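Local coordinates for protein type-iv like pilin ttha1219 (Thermus thermophilus, PDB 5G23) that is a type IV pilin-like protein, resembling type II secretion pseudopilins and probably linked to the pili and DNA uptake of natural competence, at residues 59-73 with 83-95. Residues are numbered along the deposited sequence; the frame is centred on the assembly and turned at random.
Sequences ELYTVGYRLTGQALV and VQGWFLCEAGMEE
W86 lies against strand 69-73 by its edge. V73 CG2 sits near the ring plane, 4.0 Å from W86 CZ3, and L67 CD2 packs on W86 CB. The Q70 amide plane is turned only 18° from the indole plane, with Q70 OE1 near W86 CH2. W86 NE1 is hydrogen-bonded to C126 O.

F87 carries T62 OG1 over the centre of one ring face, 3.7 Å above the plane. T62 OG1 also donates a hydrogen bond to E59 O, 2.8 Å away, which fixes the hydroxyl there. F87 CG stands between its backbone N and carbonyl carbon (chi1 54°), which turns the ring toward T62.

Strands 69-75 and 82-88 form a beta hairpin. V73 and Q84 are a hydrogen-bonded pair, with V73 N 2.8 Å from Q84 O, and a water links V73 O to Q84 NE2. A71 and L72 both face V162 on the other neighbouring strand, a classic beta bulge. The helix 44-61 of the pilin fold leads into two type II turns, T62 to Y65 and G64 to L67, which are tied to strand 82-88. G64 N donates to W86 O, and L88 N reaches Y65 O at 2.9 Å.

Y65 extends its ring past L88 O, which lies at the ring edge. Y65 OH donates to E90 OE1 at 2.7 Å, on the syn side but 25° out of the carboxylate plane. R66 NH1 makes a salt bridge to E90 OE1, 3.0 Å away, though the hydrogen bond within it is weak; guanidinium and carboxylate planes are perpendicular. A phenylalanine in place of Y65 would lack the hydroxyl and would probably leave E90 OE1 with only the weak bond from R66 across this contact. M93 makes an oblique Met-aromatic contact with the Y65 ring. L88 CD2 rests over one face of the R66 guanidinium.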
ATOM      1  N   GLU B  59      -0.761   0.440  -7.624  1.00 21.42           N
ATOM      2  CA  GLU B  59       0.227   0.971  -8.486  1.00 22.93           C
ATOM      3  C   GLU B  59       0.053   0.450  -9.939  1.00 23.26           C
ATOM      4  O   GLU B  59       0.222   1.193 -10.896  1.00 24.22           O
ATOM      5  CB  GLU B  59       1.576   0.594  -7.879  1.00 24.86           C
ATOM      6  CG  GLU B  59       2.817   1.054  -8.581  1.00 28.97           C
ATOM      7  CD  GLU B  59       3.212   2.436  -8.182  1.00 31.12           C
ATOM      8  OE1 GLU B  59       2.571   2.994  -7.263  1.00 34.06           O
ATOM      9  OE2 GLU B  59       4.063   2.979  -8.895  1.00 31.87           O
ATOM     10  N   LEU B  60      -0.207  -0.833 -10.105  1.00 20.03           N
ATOM     11  CA  LEU B  60      -0.245  -1.435 -11.415  1.00 19.57           C
ATOM     12  C   LEU B  60      -1.543  -1.110 -12.185  1.00 19.26           C
ATOM     13  O   LEU B  60      -1.514  -1.084 -13.419  1.00 18.65           O
ATOM     14  CB  LEU B  60      -0.014  -2.947 -11.338  1.00 19.23           C
ATOM     15  CG  LEU B  60       1.418  -3.299 -10.885  1.00 20.61           C
ATOM     16  CD1 LEU B  60       1.559  -4.775 -10.584  1.00 21.24           C
ATOM     17  CD2 LEU B  60       2.478  -2.901 -11.926  1.00 22.05           C
ATOM     18  N   TYR B  61      -2.634  -0.841 -11.473  1.00 18.59           N
ATOM     19  CA  TYR B  61      -3.885  -0.467 -12.116  1.00 20.07           C
ATOM     20  C   TYR B  61      -3.687   0.772 -13.010  1.00 22.12           C
ATOM     21  O   TYR B  61      -4.340   0.916 -14.019  1.00 22.57           O
ATOM     22  CB  TYR B  61      -4.935  -0.144 -11.064  1.00 20.30           C
ATOM     23  CG  TYR B  61      -6.261   0.248 -11.623  1.00 22.42           C
ATOM     24  CD1 TYR B  61      -7.172  -0.728 -11.999  1.00 23.56           C
ATOM     25  CD2 TYR B  61      -6.622   1.581 -11.782  1.00 24.24           C
ATOM     26  CE1 TYR B  61      -8.418  -0.394 -12.508  1.00 25.15           C
ATOM     27  CE2 TYR B  61      -7.867   1.929 -12.263  1.00 26.69           C
ATOM     28  CZ  TYR B  61      -8.762   0.911 -12.654  1.00 27.11           C
ATOM     29  OH  TYR B  61      -9.996   1.215 -13.182  1.00 31.18           O
ATOM     30  N   THR B  62      -2.816   1.659 -12.586  1.00 22.10           N
ATOM     31  CA  THR B  62      -2.599   2.907 -13.302  1.00 26.37           C
ATOM     32  C   THR B  62      -1.724   2.765 -14.582  1.00 25.14           C
ATOM     33  O   THR B  62      -1.616   3.665 -15.362  1.00 24.84           O
ATOM     34  CB  THR B  62      -1.957   3.984 -12.357  1.00 28.14           C
ATOM     35  OG1 THR B  62      -0.602   3.670 -12.029  1.00 33.26           O
ATOM     36  CG2 THR B  62      -2.635   4.059 -11.032  1.00 29.99           C
ATOM     37  N   VAL B  63      -1.068   1.615 -14.775  1.00 25.02           N
ATOM     38  CA  VAL B  63      -0.075   1.509 -15.847  1.00 24.08           C
ATOM     39  C   VAL B  63      -0.741   1.757 -17.164  1.00 23.36           C
ATOM     40  O   VAL B  63      -1.784   1.213 -17.452  1.00 23.26           O
ATOM     41  CB  VAL B  63       0.669   0.161 -15.744  1.00 24.38           C
ATOM     42  CG1 VAL B  63       1.501  -0.053 -16.962  1.00 27.34           C
ATOM     43  CG2 VAL B  63       1.582   0.191 -14.528  1.00 24.26           C
ATOM     44  N   GLY B  64      -0.131   2.625 -17.983  1.00 22.59           N
ATOM     45  CA  GLY B  64      -0.639   2.945 -19.268  1.00 22.61           C
ATOM     46  C   GLY B  64      -1.488   4.208 -19.295  1.00 23.96           C
ATOM     47  O   GLY B  64      -1.819   4.683 -20.340  1.00 24.72           O
ATOM     48  N   TYR B  65      -1.802   4.763 -18.141  1.00 25.97           N
ATOM     49  CA  TYR B  65      -2.742   5.886 -18.024  1.00 27.06           C
ATOM     50  C   TYR B  65      -2.281   7.065 -18.833  1.00 29.64           C
ATOM     51  O   TYR B  65      -1.183   7.583 -18.609  1.00 29.75           O
ATOM     52  CB  TYR B  65      -2.876   6.298 -16.575  1.00 27.88           C
ATOM     53  CG  TYR B  65      -3.897   7.384 -16.345  1.00 30.58           C
ATOM     54  CD1 TYR B  65      -5.257   7.103 -16.475  1.00 32.54           C
ATOM     55  CD2 TYR B  65      -3.513   8.655 -16.005  1.00 32.69           C
ATOM     56  CE1 TYR B  65      -6.216   8.081 -16.257  1.00 34.82           C
ATOM     57  CE2 TYR B  65      -4.456   9.651 -15.805  1.00 35.54           C
ATOM     58  CZ  TYR B  65      -5.801   9.349 -15.926  1.00 36.71           C
ATOM     59  OH  TYR B  65      -6.716  10.337 -15.749  1.00 41.54           O
ATOM     60  N   ARG B  66      -3.108   7.424 -19.806  1.00 31.72           N
ATOM     61  CA  ARG B  66      -2.913   8.509 -20.759  1.00 34.95           C
ATOM     62  C   ARG B  66      -1.549   8.461 -21.424  1.00 35.45           C
ATOM     63  O   ARG B  66      -0.998   9.496 -21.735  1.00 37.95           O
ATOM     64  CB  ARG B  66      -3.229   9.863 -20.094  1.00 37.53           C
ATOM     65  CG  ARG B  66      -4.665   9.934 -19.574  1.00 40.65           C
ATOM     66  CD  ARG B  66      -5.008  11.225 -18.843  1.00 45.54           C
ATOM     67  NE  ARG B  66      -4.610  12.398 -19.607  1.00 49.86           N
ATOM     68  CZ  ARG B  66      -4.493  13.633 -19.107  1.00 55.28           C
ATOM     69  NH1 ARG B  66      -4.802  13.904 -17.832  1.00 57.30           N
ATOM     70  NH2 ARG B  66      -4.083  14.610 -19.894  1.00 55.84           N
ATOM     71  N   LEU B  67      -1.016   7.260 -21.665  1.00 33.80           N
ATOM     72  CA  LEU B  67       0.339   7.084 -22.162  1.00 34.92           C
ATOM     73  C   LEU B  67       0.357   6.703 -23.617  1.00 36.84           C
ATOM     74  O   LEU B  67      -0.477   5.961 -24.069  1.00 36.44           O
ATOM     75  CB  LEU B  67       1.062   5.990 -21.363  1.00 35.14           C
ATOM     76  CG  LEU B  67       2.578   5.924 -21.460  1.00 35.97           C
ATOM     77  CD1 LEU B  67       3.185   7.023 -20.631  1.00 37.07           C
ATOM     78  CD2 LEU B  67       3.145   4.622 -20.996  1.00 36.01           C
ATOM     79  N   THR B  68       1.324   7.226 -24.354  1.00 37.42           N
ATOM     80  CA  THR B  68       1.684   6.706 -25.665  1.00 39.26           C
ATOM     81  C   THR B  68       3.060   6.072 -25.542  1.00 37.92           C
ATOM     82  O   THR B  68       3.939   6.595 -24.841  1.00 42.56           O
ATOM     83  CB  THR B  68       1.755   7.879 -26.714  1.00 41.94           C
ATOM     84  OG1 THR B  68       0.459   8.085 -27.239  1.00 42.19           O
ATOM     85  CG2 THR B  68       2.686   7.589 -27.868  1.00 44.25           C
ATOM     86  N   GLY B  69       3.284   4.980 -26.246  1.00 35.09           N
ATOM     87  CA  GLY B  69       4.564   4.296 -26.169  1.00 32.89           C
ATOM     88  C   GLY B  69       4.516   3.077 -25.226  1.00 31.14           C
ATOM     89  O   GLY B  69       3.429   2.530 -24.973  1.00 28.13           O
ATOM     90  N   GLN B  70       5.682   2.679 -24.742  1.00 29.20           N
ATOM     91  CA  GLN B  70       5.861   1.450 -24.004  1.00 29.69           C
ATOM     92  C   GLN B  70       5.282   1.631 -22.597  1.00 26.16           C
ATOM     93  O   GLN B  70       5.645   2.558 -21.877  1.00 24.78           O
ATOM     94  CB  GLN B  70       7.339   1.047 -23.934  1.00 31.98           C
ATOM     95  CG  GLN B  70       7.507  -0.326 -23.335  1.00 33.70           C
ATOM     96  CD  GLN B  70       8.904  -0.868 -23.439  1.00 35.08           C
ATOM     97  OE1 GLN B  70       9.834  -0.372 -22.778  1.00 37.25           O
ATOM     98  NE2 GLN B  70       9.056  -1.942 -24.178  1.00 34.29           N
ATOM     99  N   ALA B  71       4.346   0.767 -22.256  1.00 22.65           N
ATOM    100  CA  ALA B  71       3.551   0.924 -21.047  1.00 20.88           C
ATOM    101  C   ALA B  71       3.822  -0.147 -20.018  1.00 18.76           C
ATOM    102  O   ALA B  71       3.651   0.097 -18.853  1.00 18.47           O
ATOM    103  CB  ALA B  71       2.053   0.929 -21.410  1.00 20.77           C
ATOM    104  N   LEU B  72       4.247  -1.330 -20.457  1.00 17.12           N
ATOM    105  CA  LEU B  72       4.421  -2.466 -19.589  1.00 16.64           C
ATOM    106  C   LEU B  72       5.471  -3.379 -20.165  1.00 16.70           C
ATOM    107  O   LEU B  72       5.482  -3.658 -21.401  1.00 17.40           O
ATOM    108  CB  LEU B  72       3.100  -3.219 -19.433  1.00 16.93           C
ATOM    109  CG  LEU B  72       3.092  -4.377 -18.456  1.00 16.70           C
ATOM    110  CD1 LEU B  72       3.007  -3.880 -17.048  1.00 16.63           C
ATOM    111  CD2 LEU B  72       1.928  -5.332 -18.745  1.00 17.53           C
ATOM    112  N   VAL B  73       6.322  -3.887 -19.298  1.00 16.25           N
ATOM    113  CA  VAL B  73       7.221  -4.986 -19.657  1.00 16.14           C
ATOM    114  C   VAL B  73       7.160  -6.028 -18.590  1.00 15.22           C
ATOM    115  O   VAL B  73       7.408  -5.757 -17.409  1.00 14.14           O
ATOM    116  CB  VAL B  73       8.690  -4.527 -19.818  1.00 17.36           C
ATOM    117  CG1 VAL B  73       9.578  -5.698 -20.144  1.00 17.61           C
ATOM    118  CG2 VAL B  73       8.845  -3.531 -20.946  1.00 18.16           C
ATOM    119  N   VAL B  83       8.321  -7.028 -13.174  1.00 18.36           N
ATOM    120  CA  VAL B  83       7.328  -6.258 -13.896  1.00 19.91           C
ATOM    121  C   VAL B  83       7.736  -4.783 -13.866  1.00 19.28           C
ATOM    122  O   VAL B  83       8.172  -4.287 -12.815  1.00 20.42           O
ATOM    123  CB  VAL B  83       5.896  -6.516 -13.418  1.00 22.17           C
ATOM    124  CG1 VAL B  83       5.761  -6.367 -11.954  1.00 23.28           C
ATOM    125  CG2 VAL B  83       4.941  -5.550 -14.108  1.00 23.97           C
ATOM    126  N   GLN B  84       7.699  -4.156 -15.018  1.00 17.74           N
ATOM    127  CA  GLN B  84       7.868  -2.700 -15.131  1.00 18.99           C
ATOM    128  C   GLN B  84       6.683  -2.083 -15.847  1.00 18.51           C
ATOM    129  O   GLN B  84       6.185  -2.666 -16.799  1.00 18.81           O
ATOM    130  CB  GLN B  84       9.158  -2.303 -15.835  1.00 20.04           C
ATOM    131  CG  GLN B  84      10.431  -2.967 -15.324  1.00 21.22           C
ATOM    132  CD  GLN B  84      11.546  -2.833 -16.326  1.00 23.86           C
ATOM    133  OE1 GLN B  84      12.219  -1.807 -16.358  1.00 25.96           O
ATOM    134  NE2 GLN B  84      11.661  -3.799 -17.237  1.00 23.18           N
ATOM    135  N   GLY B  85       6.303  -0.858 -15.437  1.00 18.25           N
ATOM    136  CA  GLY B  85       5.232  -0.130 -16.028  1.00 17.85           C
ATOM    137  C   GLY B  85       5.401   1.391 -16.012  1.00 18.23           C
ATOM    138  O   GLY B  85       6.144   1.924 -15.209  1.00 17.89           O
ATOM    139  N   TRP B  86       4.750   2.061 -16.941  1.00 18.04           N
ATOM    140  CA  TRP B  86       4.868   3.551 -17.038  1.00 19.20           C
ATOM    141  C   TRP B  86       3.454   4.114 -17.177  1.00 19.71           C
ATOM    142  O   TRP B  86       2.503   3.430 -17.645  1.00 18.86           O
ATOM    143  CB  TRP B  86       5.753   3.938 -18.209  1.00 19.65           C
ATOM    144  CG  TRP B  86       7.153   3.500 -18.090  1.00 19.39           C
ATOM    145  CD1 TRP B  86       8.189   4.232 -17.621  1.00 19.51           C
ATOM    146  CD2 TRP B  86       7.688   2.204 -18.410  1.00 19.17           C
ATOM    147  NE1 TRP B  86       9.335   3.470 -17.593  1.00 19.62           N
ATOM    148  CE2 TRP B  86       9.048   2.225 -18.098  1.00 19.18           C
ATOM    149  CE3 TRP B  86       7.115   1.013 -18.905  1.00 19.52           C
ATOM    150  CZ2 TRP B  86       9.866   1.119 -18.270  1.00 19.89           C
ATOM    151  CZ3 TRP B  86       7.923  -0.067 -19.136  1.00 18.92           C
ATOM    152  CH2 TRP B  86       9.310  -0.021 -18.782  1.00 19.75           C
ATOM    153  N   PHE B  87       3.290   5.337 -16.763  1.00 20.87           N
ATOM    154  CA  PHE B  87       2.012   6.057 -16.869  1.00 22.32           C
ATOM    155  C   PHE B  87       2.265   7.560 -16.815  1.00 22.96           C
ATOM    156  O   PHE B  87       3.322   8.015 -16.376  1.00 22.36           O
ATOM    157  CB  PHE B  87       1.057   5.658 -15.750  1.00 23.39           C
ATOM    158  CG  PHE B  87       1.672   5.810 -14.367  1.00 25.18           C
ATOM    159  CD1 PHE B  87       2.496   4.844 -13.841  1.00 26.97           C
ATOM    160  CD2 PHE B  87       1.421   6.923 -13.621  1.00 28.31           C
ATOM    161  CE1 PHE B  87       3.098   4.987 -12.572  1.00 29.50           C
ATOM    162  CE2 PHE B  87       1.970   7.074 -12.336  1.00 29.60           C
ATOM    163  CZ  PHE B  87       2.831   6.117 -11.833  1.00 29.30           C
ATOM    164  N   LEU B  88       1.282   8.322 -17.272  1.00 24.71           N
ATOM    165  CA  LEU B  88       1.312   9.757 -17.226  1.00 26.77           C
ATOM    166  C   LEU B  88       0.748  10.232 -15.909  1.00 27.92           C
ATOM    167  O   LEU B  88      -0.274   9.774 -15.451  1.00 29.10           O
ATOM    168  CB  LEU B  88       0.457  10.355 -18.328  1.00 28.64           C
ATOM    169  CG  LEU B  88       0.580  11.888 -18.440  1.00 30.75           C
ATOM    170  CD1 LEU B  88       1.931  12.279 -18.984  1.00 31.76           C
ATOM    171  CD2 LEU B  88      -0.519  12.485 -19.307  1.00 33.64           C
ATOM    172  N   CYS B  89       1.436  11.135 -15.271  1.00 29.72           N
ATOM    173  CA  CYS B  89       0.933  11.721 -14.043  1.00 31.95           C
ATOM    174  C   CYS B  89      -0.063  12.860 -14.260  1.00 33.48           C
ATOM    175  O   CYS B  89       0.262  13.783 -14.948  1.00 34.70           O
ATOM    176  CB  CYS B  89       2.122  12.210 -13.246  1.00 33.10           C
ATOM    177  SG  CYS B  89       2.944  10.886 -12.445  1.00 34.09           S
ATOM    178  N   GLU B  90      -1.231  12.791 -13.612  1.00 36.22           N
ATOM    179  CA  GLU B  90      -2.228  13.897 -13.494  1.00 40.26           C
ATOM    180  C   GLU B  90      -2.180  14.375 -12.032  1.00 41.83           C
ATOM    181  O   GLU B  90      -2.265  13.558 -11.100  1.00 42.56           O
ATOM    182  CB  GLU B  90      -3.669  13.406 -13.797  1.00 41.81           C
ATOM    183  CG  GLU B  90      -4.876  14.421 -13.757  1.00 44.90           C
ATOM    184  CD  GLU B  90      -6.106  13.907 -14.591  1.00 47.53           C
ATOM    185  OE1 GLU B  90      -5.880  12.816 -15.218  1.00 45.30           O
ATOM    186  OE2 GLU B  90      -7.264  14.505 -14.681  1.00 47.85           O
ATOM    187  N   ALA B  91      -2.022  15.670 -11.821  1.00 45.41           N
ATOM    188  CA  ALA B  91      -1.986  16.220 -10.461  1.00 47.44           C
ATOM    189  C   ALA B  91      -3.157  15.736  -9.572  1.00 48.31           C
ATOM    190  O   ALA B  91      -4.282  15.578 -10.051  1.00 50.10           O
ATOM    191  CB  ALA B  91      -1.982  17.733 -10.513  1.00 49.38           C
ATOM    192  N   GLY B  92      -2.866  15.480  -8.295  1.00 45.92           N
ATOM    193  CA  GLY B  92      -3.886  15.241  -7.293  1.00 45.34           C
ATOM    194  C   GLY B  92      -4.290  13.783  -7.126  1.00 44.23           C
ATOM    195  O   GLY B  92      -4.917  13.432  -6.115  1.00 43.84           O
ATOM    196  N   MET B  93      -3.936  12.946  -8.089  1.00 44.81           N
ATOM    197  CA  MET B  93      -4.422  11.537  -8.131  1.00 48.95           C
ATOM    198  C   MET B  93      -3.526  10.563  -7.367  1.00 45.78           C
ATOM    199  O   MET B  93      -4.017   9.738  -6.593  1.00 49.43           O
ATOM    200  CB  MET B  93      -4.675  11.080  -9.600  1.00 53.43           C
ATOM    201  CG  MET B  93      -6.075  11.481 -10.117  1.00 60.30           C
ATOM    202  SD  MET B  93      -6.602  11.079 -11.828  1.00 67.35           S
ATOM    203  CE  MET B  93      -6.128   9.364 -12.084  1.00 62.13           C
ATOM    204  N   GLU B  94      -2.213  10.657  -7.565  1.00 41.87           N
ATOM    205  CA  GLU B  94      -1.285   9.661  -7.083  1.00 39.04           C
ATOM    206  C   GLU B  94      -0.121  10.361  -6.399  1.00 35.40           C
ATOM    207  O   GLU B  94       0.439  11.325  -6.916  1.00 31.84           O
ATOM    208  CB  GLU B  94      -0.807   8.722  -8.190  1.00 42.81           C
ATOM    209  CG  GLU B  94      -2.016   8.094  -9.004  1.00 49.85           C
ATOM    210  CD  GLU B  94      -2.660   6.837  -8.352  1.00 55.64           C
ATOM    211  OE1 GLU B  94      -1.916   5.838  -8.140  1.00 65.00           O
ATOM    212  OE2 GLU B  94      -3.903   6.813  -8.039  1.00 61.53           O
ATOM    213  N   GLU B  95       0.192   9.901  -5.186  1.00 32.19           N
ATOM    214  CA  GLU B  95       1.182  10.522  -4.363  1.00 31.53           C
ATOM    215  C   GLU B  95       2.520  10.688  -5.075  1.00 31.90           C
ATOM    216  O   GLU B  95       3.130  11.734  -4.993  1.00 31.25           O
ATOM    217  CB  GLU B  95       1.414   9.668  -3.104  1.00 31.00           C
ATOM    218  CG  GLU B  95       2.069  10.420  -1.977  1.00 30.58           C
ATOM    219  CD  GLU B  95       2.505   9.555  -0.816  1.00 30.48           C
ATOM    220  OE1 GLU B  95       2.293   8.293  -0.892  1.00 29.46           O
ATOM    221  OE2 GLU B  95       2.990  10.151   0.183  1.00 29.32           O
TER
HETATM  222  O   HOH W   1      10.152  -6.189 -16.733  1.00 20.46           O